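Local atomic coordinates of cellulose binding protein (Clavibacter michiganensis, PDB entry 4JJO), a protein that probably binds cellulose and loosens plant cell walls through its expansin module, the C-terminal part of a longer protein predicted to be an endoglucanase. Residues Arg136-Ala141 and Thr168-Asp173; Gly124-Asn129 and Tyr153-Thr158; Arg177-Pro182 and Ser196-Val201. All blocks are in the same frame, centred on the assembly; numbering follows the deposited sequence.

Interaction 1 (Arg136-Ala141 and Thr168-Asp173)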
loop_
_atom_site.group_PDB
_atom_site.type_symbol
_atom_site.label_atom_id
_atom_site.label_comp_id
_atom_site.label_asym_id
_atom_site.label_seq_id
_atom_site.Cartn_x
_atom_site.Cartn_y
_atom_site.Cartn_z
ATOM N N ARG A 136 12.205 0.491 4.887
ATOM C CA ARG A 136 13.130 -0.302 4.084
ATOM C C ARG A 136 12.775 -1.779 4.057
ATOM O O ARG A 136 12.096 -2.291 4.943
ATOM C CB ARG A 136 14.568 -0.118 4.576
ATOM C CG ARG A 136 14.744 -0.164 6.084
ATOM C CD ARG A 136 16.166 0.215 6.454
ATOM N NE ARG A 136 16.583 -0.315 7.748
ATOM C CZ ARG A 136 16.306 0.248 8.921
ATOM N NH1 ARG A 136 15.591 1.365 8.986
ATOM N NH2 ARG A 136 16.740 -0.316 10.041
ATOM N N VAL A 137 13.248 -2.447 3.012
ATOM C CA VAL A 137 13.021 -3.873 2.814
ATOM C C VAL A 137 14.349 -4.503 2.430
ATOM O O VAL A 137 15.029 -4.016 1.531
ATOM C CB VAL A 137 11.990 -4.127 1.695
ATOM C CG1 VAL A 137 11.865 -5.614 1.401
ATOM C CG2 VAL A 137 10.641 -3.537 2.073
ATOM N N GLU A 138 14.720 -5.576 3.122
ATOM C CA GLU A 138 16.006 -6.228 2.896
ATOM C C GLU A 138 15.850 -7.731 2.705
ATOM O O GLU A 138 14.978 -8.358 3.307
ATOM C CB GLU A 138 16.945 -5.969 4.078
ATOM C CG GLU A 138 17.348 -4.518 4.264
ATOM C CD GLU A 138 17.933 -4.258 5.641
ATOM O OE1 GLU A 138 17.181 -4.361 6.632
ATOM O OE2 GLU A 138 19.143 -3.961 5.733
ATOM N N ILE A 139 16.704 -8.304 1.862
ATOM C CA ILE A 139 16.759 -9.749 1.680
ATOM C C ILE A 139 18.074 -10.284 2.235
ATOM O O ILE A 139 19.130 -9.684 2.039
ATOM C CB ILE A 139 16.637 -10.147 0.199
ATOM C CG1 ILE A 139 15.256 -9.760 -0.336
ATOM C CG2 ILE A 139 16.870 -11.643 0.032
ATOM C CD1 ILE A 139 15.039 -10.100 -1.798
ATOM N N GLN A 140 18.006 -11.416 2.925
ATOM C CA GLN A 140 19.183 -11.984 3.567
ATOM C C GLN A 140 20.179 -12.503 2.539
ATOM O O GLN A 140 19.803 -13.179 1.581
ATOM C CB GLN A 140 18.782 -13.109 4.521
ATOM C CG GLN A 140 19.898 -13.535 5.464
ATOM C CD GLN A 140 19.372 -14.132 6.756
ATOM O OE1 GLN A 140 18.389 -14.873 6.760
ATOM N NE2 GLN A 140 20.022 -13.802 7.863
ATOM N N ALA A 141 21.448 -12.167 2.749
ATOM C CA ALA A 141 22.533 -12.627 1.895
ATOM C C ALA A 141 23.644 -13.170 2.780
ATOM O O ALA A 141 24.506 -12.419 3.234
ATOM C CB ALA A 141 23.047 -11.490 1.039
ATOM N N THR A 168 14.725 -14.955 3.090
ATOM C CA THR A 168 14.408 -14.329 4.365
ATOM C C THR A 168 14.347 -12.826 4.141
ATOM O O THR A 168 15.314 -12.217 3.681
ATOM C CB THR A 168 15.444 -14.658 5.452
ATOM O OG1 THR A 168 15.423 -16.065 5.725
ATOM C CG2 THR A 168 15.126 -13.902 6.733
ATOM N N VAL A 169 13.198 -12.236 4.449
ATOM C CA VAL A 169 12.966 -10.827 4.170
ATOM C C VAL A 169 12.746 -10.045 5.454
ATOM O O VAL A 169 11.923 -10.419 6.287
ATOM C CB VAL A 169 11.735 -10.639 3.263
ATOM C CG1 VAL A 169 11.479 -9.160 3.012
ATOM C CG2 VAL A 169 11.922 -11.382 1.952
ATOM N N LYS A 170 13.488 -8.954 5.604
ATOM C CA LYS A 170 13.319 -8.072 6.747
ATOM C C LYS A 170 12.649 -6.777 6.322
ATOM O O LYS A 170 13.148 -6.060 5.454
ATOM C CB LYS A 170 14.658 -7.762 7.406
ATOM C CG LYS A 170 14.526 -6.832 8.598
ATOM C CD LYS A 170 15.607 -7.085 9.625
ATOM C CE LYS A 170 16.992 -6.890 9.040
ATOM N NZ LYS A 170 18.044 -7.095 10.070
ATOM N N VAL A 171 11.515 -6.486 6.948
ATOM C CA VAL A 171 10.764 -5.276 6.663
ATOM C C VAL A 171 10.711 -4.394 7.907
ATOM O O VAL A 171 10.250 -4.820 8.969
ATOM C CB VAL A 171 9.337 -5.604 6.200
ATOM C CG1 VAL A 171 8.616 -4.342 5.761
ATOM C CG2 VAL A 171 9.371 -6.618 5.066
ATOM N N THR A 172 11.194 -3.165 7.763
ATOM C CA THR A 172 11.219 -2.202 8.856
ATOM C C THR A 172 10.277 -1.054 8.513
ATOM O O THR A 172 10.363 -0.488 7.426
ATOM C CB THR A 172 12.637 -1.639 9.064
ATOM O OG1 THR A 172 13.578 -2.716 9.158
ATOM C CG2 THR A 172 12.709 -0.791 10.328
ATOM N N ASP A 173 9.379 -0.708 9.430
ATOM C CA ASP A 173 8.399 0.336 9.146
ATOM C C ASP A 173 8.898 1.708 9.592
ATOM O O ASP A 173 9.974 1.830 10.169
ATOM C CB ASP A 173 7.036 0.010 9.774
ATOM C CG ASP A 173 7.043 0.076 11.295
ATOM O OD1 ASP A 173 7.984 0.648 11.888
ATOM O OD2 ASP A 173 6.078 -0.439 11.901
HETATM O O HOH W 1 14.383 -3.951 6.820
HETATM O O HOH W 2 17.410 -14.925 1.682
#

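Interaction 2 (Gly124-Asn129 and Tyr153-Thr158)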
loop_
_atom_site.group_PDB
_atom_site.type_symbol
_atom_site.label_atom_id
_atom_site.label_comp_id
_atom_site.label_asym_id
_atom_site.label_seq_id
_atom_site.Cartn_x
_atom_site.Cartn_y
_atom_site.Cartn_z
ATOM N N GLY A 124 11.388 -8.536 -7.602
ATOM C CA GLY A 124 10.598 -7.498 -6.978
ATOM C C GLY A 124 9.731 -8.090 -5.884
ATOM O O GLY A 124 9.195 -9.188 -6.037
ATOM N N LEU A 125 9.607 -7.372 -4.774
ATOM C CA LEU A 125 8.743 -7.799 -3.684
ATOM C C LEU A 125 7.753 -6.702 -3.341
ATOM O O LEU A 125 8.098 -5.520 -3.304
ATOM C CB LEU A 125 9.553 -8.131 -2.430
ATOM C CG LEU A 125 10.581 -9.258 -2.483
ATOM C CD1 LEU A 125 11.122 -9.490 -1.086
ATOM C CD2 LEU A 125 9.979 -10.531 -3.041
ATOM N N GLN A 126 6.518 -7.107 -3.087
ATOM C CA GLN A 126 5.500 -6.196 -2.602
ATOM C C GLN A 126 5.100 -6.607 -1.195
ATOM O O GLN A 126 4.811 -7.779 -0.943
ATOM C CB GLN A 126 4.291 -6.230 -3.528
ATOM C CG GLN A 126 3.109 -5.425 -3.032
ATOM C CD GLN A 126 1.979 -5.409 -4.029
ATOM O OE1 GLN A 126 1.487 -6.460 -4.439
ATOM N NE2 GLN A 126 1.571 -4.212 -4.445
ATOM N N VAL A 127 5.096 -5.647 -0.277
ATOM C CA VAL A 127 4.719 -5.919 1.100
ATOM C C VAL A 127 3.286 -5.478 1.337
ATOM O O VAL A 127 2.936 -4.313 1.134
ATOM C CB VAL A 127 5.639 -5.197 2.093
ATOM C CG1 VAL A 127 5.252 -5.554 3.518
ATOM C CG2 VAL A 127 7.091 -5.559 1.826
ATOM N N LEU A 128 2.460 -6.421 1.770
ATOM C CA LEU A 128 1.047 -6.168 1.981
ATOM C C LEU A 128 0.722 -6.143 3.468
ATOM O O LEU A 128 1.245 -6.947 4.240
ATOM C CB LEU A 128 0.225 -7.249 1.280
ATOM C CG LEU A 128 0.507 -7.367 -0.221
ATOM C CD1 LEU A 128 0.091 -8.728 -0.755
ATOM C CD2 LEU A 128 -0.200 -6.255 -0.973
ATOM N N ASN A 129 -0.127 -5.200 3.862
ATOM C CA ASN A 129 -0.684 -5.169 5.210
ATOM C C ASN A 129 0.298 -4.754 6.308
ATOM O O ASN A 129 0.127 -5.118 7.474
ATOM C CB ASN A 129 -1.294 -6.530 5.538
ATOM C CG ASN A 129 -2.242 -7.013 4.459
ATOM O OD1 ASN A 129 -3.038 -6.241 3.923
ATOM N ND2 ASN A 129 -2.152 -8.291 4.122
ATOM N N TYR A 153 5.842 2.215 -8.065
ATOM C CA TYR A 153 4.628 1.467 -8.392
ATOM C C TYR A 153 4.282 0.366 -7.379
ATOM O O TYR A 153 3.518 -0.551 -7.683
ATOM C CB TYR A 153 4.704 0.891 -9.812
ATOM C CG TYR A 153 5.837 -0.075 -10.057
ATOM C CD1 TYR A 153 5.728 -1.412 -9.701
ATOM C CD2 TYR A 153 7.007 0.347 -10.671
ATOM C CE1 TYR A 153 6.763 -2.302 -9.934
ATOM C CE2 TYR A 153 8.045 -0.534 -10.910
ATOM C CZ TYR A 153 7.918 -1.856 -10.536
ATOM O OH TYR A 153 8.943 -2.741 -10.771
ATOM N N GLY A 154 4.840 0.460 -6.175
ATOM C CA GLY A 154 4.385 -0.359 -5.066
ATOM C C GLY A 154 5.208 -1.598 -4.764
ATOM O O GLY A 154 4.829 -2.395 -3.906
ATOM N N TYR A 155 6.326 -1.764 -5.462
ATOM C CA TYR A 155 7.216 -2.890 -5.214
ATOM C C TYR A 155 8.571 -2.425 -4.696
ATOM O O TYR A 155 8.879 -1.232 -4.686
ATOM C CB TYR A 155 7.429 -3.703 -6.492
ATOM C CG TYR A 155 6.356 -4.729 -6.772
ATOM C CD1 TYR A 155 6.560 -6.067 -6.466
ATOM C CD2 TYR A 155 5.145 -4.364 -7.349
ATOM C CE1 TYR A 155 5.590 -7.014 -6.723
ATOM C CE2 TYR A 155 4.168 -5.304 -7.611
ATOM C CZ TYR A 155 4.396 -6.628 -7.294
ATOM O OH TYR A 155 3.421 -7.562 -7.556
ATOM N N TRP A 156 9.370 -3.396 -4.270
ATOM C CA TRP A 156 10.749 -3.172 -3.874
ATOM C C TRP A 156 11.608 -4.095 -4.722
ATOM O O TRP A 156 11.341 -5.292 -4.788
ATOM C CB TRP A 156 10.937 -3.502 -2.395
ATOM C CG TRP A 156 10.198 -2.594 -1.476
ATOM C CD1 TRP A 156 8.873 -2.652 -1.155
ATOM C CD2 TRP A 156 10.742 -1.488 -0.745
ATOM N NE1 TRP A 156 8.559 -1.646 -0.271
ATOM C CE2 TRP A 156 9.688 -0.920 -0.004
ATOM C CE3 TRP A 156 12.017 -0.924 -0.647
ATOM C CZ2 TRP A 156 9.873 0.184 0.829
ATOM C CZ3 TRP A 156 12.197 0.170 0.177
ATOM C CH2 TRP A 156 11.131 0.713 0.903
ATOM N N VAL A 157 12.630 -3.553 -5.376
ATOM C CA VAL A 157 13.409 -4.349 -6.320
ATOM C C VAL A 157 14.875 -4.496 -5.929
ATOM O O VAL A 157 15.426 -3.696 -5.175
ATOM C CB VAL A 157 13.321 -3.790 -7.760
ATOM C CG1 VAL A 157 11.883 -3.831 -8.251
ATOM C CG2 VAL A 157 13.881 -2.381 -7.829
ATOM N N THR A 158 15.493 -5.539 -6.465
ATOM C CA THR A 158 16.874 -5.873 -6.154
ATOM C C THR A 158 17.845 -5.053 -6.998
ATOM O O THR A 158 17.670 -4.932 -8.209
ATOM C CB THR A 158 17.131 -7.367 -6.413
ATOM O OG1 THR A 158 16.739 -7.692 -7.750
ATOM C CG2 THR A 158 16.332 -8.224 -5.435
HETATM O O HOH W 3 5.531 -2.915 -1.284
#

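Interaction 3 (Arg177-Pro182 and Ser196-Val201)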
loop_
_atom_site.group_PDB
_atom_site.type_symbol
_atom_site.label_atom_id
_atom_site.label_comp_id
_atom_site.label_asym_id
_atom_site.label_seq_id
_atom_site.Cartn_x
_atom_site.Cartn_y
_atom_site.Cartn_z
ATOM N N ARG A 177 10.032 -0.392 13.662
ATOM C CA ARG A 177 9.655 -1.754 14.009
ATOM C C ARG A 177 9.955 -2.688 12.849
ATOM O O ARG A 177 9.684 -2.361 11.698
ATOM C CB ARG A 177 8.173 -1.810 14.365
ATOM C CG ARG A 177 7.787 -0.854 15.485
ATOM C CD ARG A 177 6.299 -0.888 15.779
ATOM N NE ARG A 177 5.515 -0.387 14.657
ATOM C CZ ARG A 177 4.241 -0.017 14.735
ATOM N NH1 ARG A 177 3.588 -0.085 15.890
ATOM N NH2 ARG A 177 3.618 0.430 13.652
ATOM N N ALA A 178 10.524 -3.849 13.158
ATOM C CA ALA A 178 10.941 -4.788 12.124
ATOM C C ALA A 178 10.267 -6.145 12.261
ATOM O O ALA A 178 10.036 -6.630 13.370
ATOM C CB ALA A 178 12.453 -4.962 12.158
ATOM N N VAL A 179 9.960 -6.749 11.118
ATOM C CA VAL A 179 9.554 -8.145 11.069
ATOM C C VAL A 179 10.513 -8.909 10.170
ATOM O O VAL A 179 10.917 -8.415 9.116
ATOM C CB VAL A 179 8.117 -8.333 10.538
ATOM C CG1 VAL A 179 7.106 -7.738 11.506
ATOM C CG2 VAL A 179 7.962 -7.730 9.149
ATOM N N VAL A 180 10.883 -10.109 10.598
ATOM C CA VAL A 180 11.732 -10.978 9.796
ATOM C C VAL A 180 10.903 -12.157 9.318
ATOM O O VAL A 180 10.292 -12.865 10.120
ATOM C CB VAL A 180 12.948 -11.474 10.594
ATOM C CG1 VAL A 180 13.730 -12.503 9.793
ATOM C CG2 VAL A 180 13.838 -10.298 10.976
ATOM N N LEU A 181 10.893 -12.361 8.005
ATOM C CA LEU A 181 10.001 -13.323 7.376
ATOM C C LEU A 181 10.786 -14.430 6.684
ATOM O O LEU A 181 11.195 -14.279 5.534
ATOM C CB LEU A 181 9.117 -12.607 6.354
ATOM C CG LEU A 181 8.481 -11.303 6.849
ATOM C CD1 LEU A 181 7.871 -10.533 5.691
ATOM C CD2 LEU A 181 7.443 -11.578 7.921
ATOM N N PRO A 182 10.997 -15.554 7.385
ATOM C CA PRO A 182 11.760 -16.680 6.839
ATOM C C PRO A 182 10.936 -17.611 5.954
ATOM O O PRO A 182 9.706 -17.610 6.000
ATOM C CB PRO A 182 12.188 -17.436 8.097
ATOM C CG PRO A 182 11.092 -17.187 9.053
ATOM C CD PRO A 182 10.630 -15.778 8.795
ATOM N N SER A 196 3.355 -12.870 10.757
ATOM C CA SER A 196 3.944 -11.681 11.366
ATOM C C SER A 196 3.048 -10.447 11.319
ATOM O O SER A 196 2.283 -10.242 10.376
ATOM C CB SER A 196 5.290 -11.367 10.710
ATOM O OG SER A 196 6.239 -12.370 11.026
ATOM N N ARG A 197 3.166 -9.635 12.364
ATOM C CA ARG A 197 2.457 -8.368 12.482
ATOM C C ARG A 197 3.403 -7.330 13.068
ATOM O O ARG A 197 4.282 -7.665 13.856
ATOM C CB ARG A 197 1.251 -8.511 13.413
ATOM C CG ARG A 197 0.064 -9.247 12.820
ATOM C CD ARG A 197 -1.066 -9.344 13.833
ATOM N NE ARG A 197 -2.176 -10.159 13.348
ATOM C CZ ARG A 197 -3.158 -9.710 12.573
ATOM N NH1 ARG A 197 -3.181 -8.445 12.180
ATOM N NH2 ARG A 197 -4.125 -10.533 12.186
ATOM N N PHE A 198 3.219 -6.072 12.683
ATOM C CA PHE A 198 3.990 -4.977 13.260
ATOM C C PHE A 198 3.379 -4.533 14.582
ATOM O O PHE A 198 4.048 -3.906 15.401
ATOM C CB PHE A 198 4.052 -3.794 12.292
ATOM C CG PHE A 198 4.982 -4.008 11.137
ATOM C CD1 PHE A 198 6.339 -3.770 11.273
ATOM C CD2 PHE A 198 4.503 -4.447 9.917
ATOM C CE1 PHE A 198 7.200 -3.967 10.214
ATOM C CE2 PHE A 198 5.362 -4.646 8.853
ATOM C CZ PHE A 198 6.710 -4.404 9.003
ATOM N N TYR A 199 2.105 -4.862 14.783
ATOM C CA TYR A 199 1.380 -4.488 15.993
ATOM C C TYR A 199 0.206 -5.446 16.197
ATOM O O TYR A 199 -0.270 -6.056 15.242
ATOM C CB TYR A 199 0.887 -3.044 15.889
ATOM C CG TYR A 199 0.229 -2.727 14.569
ATOM C CD1 TYR A 199 -1.141 -2.874 14.403
ATOM C CD2 TYR A 199 0.976 -2.280 13.490
ATOM C CE1 TYR A 199 -1.747 -2.586 13.200
ATOM C CE2 TYR A 199 0.380 -1.993 12.278
ATOM C CZ TYR A 199 -0.981 -2.146 12.140
ATOM O OH TYR A 199 -1.580 -1.859 10.938
ATOM N N PRO A 200 -0.266 -5.584 17.446
ATOM C CA PRO A 200 -1.284 -6.595 17.761
ATOM C C PRO A 200 -2.697 -6.290 17.278
ATOM O O PRO A 200 -3.044 -5.144 16.992
ATOM C CB PRO A 200 -1.279 -6.633 19.294
ATOM C CG PRO A 200 -0.751 -5.320 19.713
ATOM C CD PRO A 200 0.223 -4.896 18.654
ATOM N N VAL A 201 -3.497 -7.346 17.188
ATOM C CA VAL A 201 -4.942 -7.226 17.069
ATOM C C VAL A 201 -5.497 -7.022 18.471
ATOM O O VAL A 201 -4.934 -7.530 19.442
ATOM C CB VAL A 201 -5.577 -8.506 16.484
ATOM C CG1 VAL A 201 -4.923 -8.886 15.165
ATOM C CG2 VAL A 201 -5.482 -9.657 17.482
HETATM O O HOH W 4 4.058 -2.712 17.839
HETATM O O HOH W 5 8.479 -11.533 12.062
#

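Interaction 1 (Arg136-Ala141 and Thr168-Asp173)
The guanidinium of Arg-136 has the methyl CG2 of Thr-172 over one face, offset toward the rim, with NH1 3.8 Å from that methyl. Arg-136 and Thr-172 run side by side; with CG of the arginine set between the backbone N and the carbonyl carbon (chi1 44°), its long flexible chain can lie along the short branched threonine, whose methyl meets the guanidinium face. Beneath them the main chains exchange a pair of hydrogen bonds, the straighter from Thr-172 N to Arg-136 O at 174°. Glu-138 and Lys-170 form the next hydrogen-bonded pair of this antiparallel ladder, Lys-170 N lying 2.8 Å from Glu-138 O. Their side chains lie alongside each other, but OE1 of Glu-138 meets CE of Lys-170 at 3.5 Å and stands 4.5 Å from NZ, too far for a salt bridge, so the attraction is probably modest; the ammonium makes a cation-pi contact with Trp-145. A water links Glu-138 OE1, Lys-170 O and Thr-172 OG1, with more acceptors in reach than protons.

The two strands are neighbours in the antiparallel beta-sheet of the expansin C-terminal domain, an immunoglobulin-like sandwich, and alternation gives each a polar and an apolar face. On the apolar side Val-137 CG1 touches Val-169 CG1 at 3.9 Å, and Ile-139 presents CG1 to CG2 of Val-169; beta-branched residues suit extended backbone and core alike, and Leu-125 and Val-127 of strand 124-128 pack against them. At the far end Gln-140 N donates to Thr-168 O at 2.9 Å, while a second water joins Gln-140 O to Thr-168 N.

Interaction 2 (Gly124-Asn129 and Tyr153-Thr158)
A short antiparallel pairing inside the expansin C-terminal domain joins strand 124-128 to the brief strand 156-157. Leu-125 and Trp-156 are its hydrogen-bonded pair: Leu-125 N donates to Trp-156 O at 2.7 Å, and Trp-156 N returns a bond of the same length to Leu-125 O, more bent at 148°. That carbonyl oxygen also lies at the edge of the indole, near its plane. Gly-124 faces Val-157 in the neighbouring non-hydrogen-bonded pair, their CA atoms 4.3 Å apart; glycine suits the place because Tyr-155 CD1 and Val-157 CG1 lie close to where a side chain would stand.

In this immunoglobulin-like sandwich Leu-125 and Trp-156 turn to the core, where both pack on Leu-148, whereas Gln-126 and Tyr-155 meet on the opposite face of the sheet. CB of Gln-126 sits over one face of the phenol ring, a CH-pi contact 3.7 Å from the centroid of the Tyr-155 ring. With CG anti to the backbone N (chi1 174°), the extended glutamine crosses the ring obliquely, its amide plane only 20° from the ring plane. The amide is held by Arg-113 through OE1 and by Ser-24 O through NE2, so a long side chain with both donor and acceptor suits the place. Gly-154 has a positive phi at which a side chain would press against Tyr-153 O, and a water donates to Gly-154 O and accepts from Val-127 N.

Interaction 3 (Arg177-Pro182 and Ser196-Val201)
This is a side-chain packing contact, without direct hydrogen bonds between its segments, in which the C-terminal tail 196-201 runs roughly antiparallel to the edge strand 178-184. Phe-198 makes the largest single contribution. Val-179 CG1 stands over the centre of one ring face, 4.0 Å from the centroid of the Phe-198 ring in a CH-pi contact, and CG2 reaches Phe-198 CZ at 3.6 Å. The valine has CG1 anti to its carbonyl carbon (chi1 -66°) and CG2 between the backbone N and that carbon, which turns both methyls to the phenyl. At the ring edge, near its plane, lies Arg-177 O, 3.3 Å from Phe-198 CE1, where the weakly positive rim of an aromatic ring suits an oxygen. A flat apolar residue thus covers Val-179 while its edge accommodates the carbonyl of Arg-177.

Arg-177 bends at chi3 (-66°) and lays one guanidinium face against Phe-198 O; its NH2 lies 3.8 Å from Tyr-199 CD2, the guanidinium and phenol planes 25° apart. The charged group forms salt bridges with Asp-104 and Asp-173, which probably fix its orientation, and the hydroxyl of Tyr-199 is hydrogen-bonded to Pro-105 O. At the other end Leu-181 CD2 abuts Ser-196 OG at 3.4 Å, and a water 2.6 Å from Ser-196 OG donates to Val-180 O; the small serine lets leucine come close. In this beta-sandwich domain the tail packs Phe-198 on the apolar side of the edge strand, at Val-179 and Val-171 of the next strand, while water, not a further strand, meets the backbone at Val-180.

All three contacts involve the antiparallel sheet of the expansin C-terminal domain. Interactions 1 and 2 have centres about 11 Å apart and share a core: Val-137 CG2 packs on Trp-156 CE2 at 3.5 Å, and Leu-125 meets Val-169 and Ile-139. Their segments alternate along the chain, so the two pairings cross in sequence. Interaction 3 follows both in sequence. Its centre lies about 12 Å from that of interaction 1, where strands 167-173 and 178-184 are neighbours in the sheet, and about 16 Å from that of interaction 2, which it does not touch. It adds the C-terminal tail beside the outermost strand to the apolar layer around Leu-125, Val-137 and Trp-156.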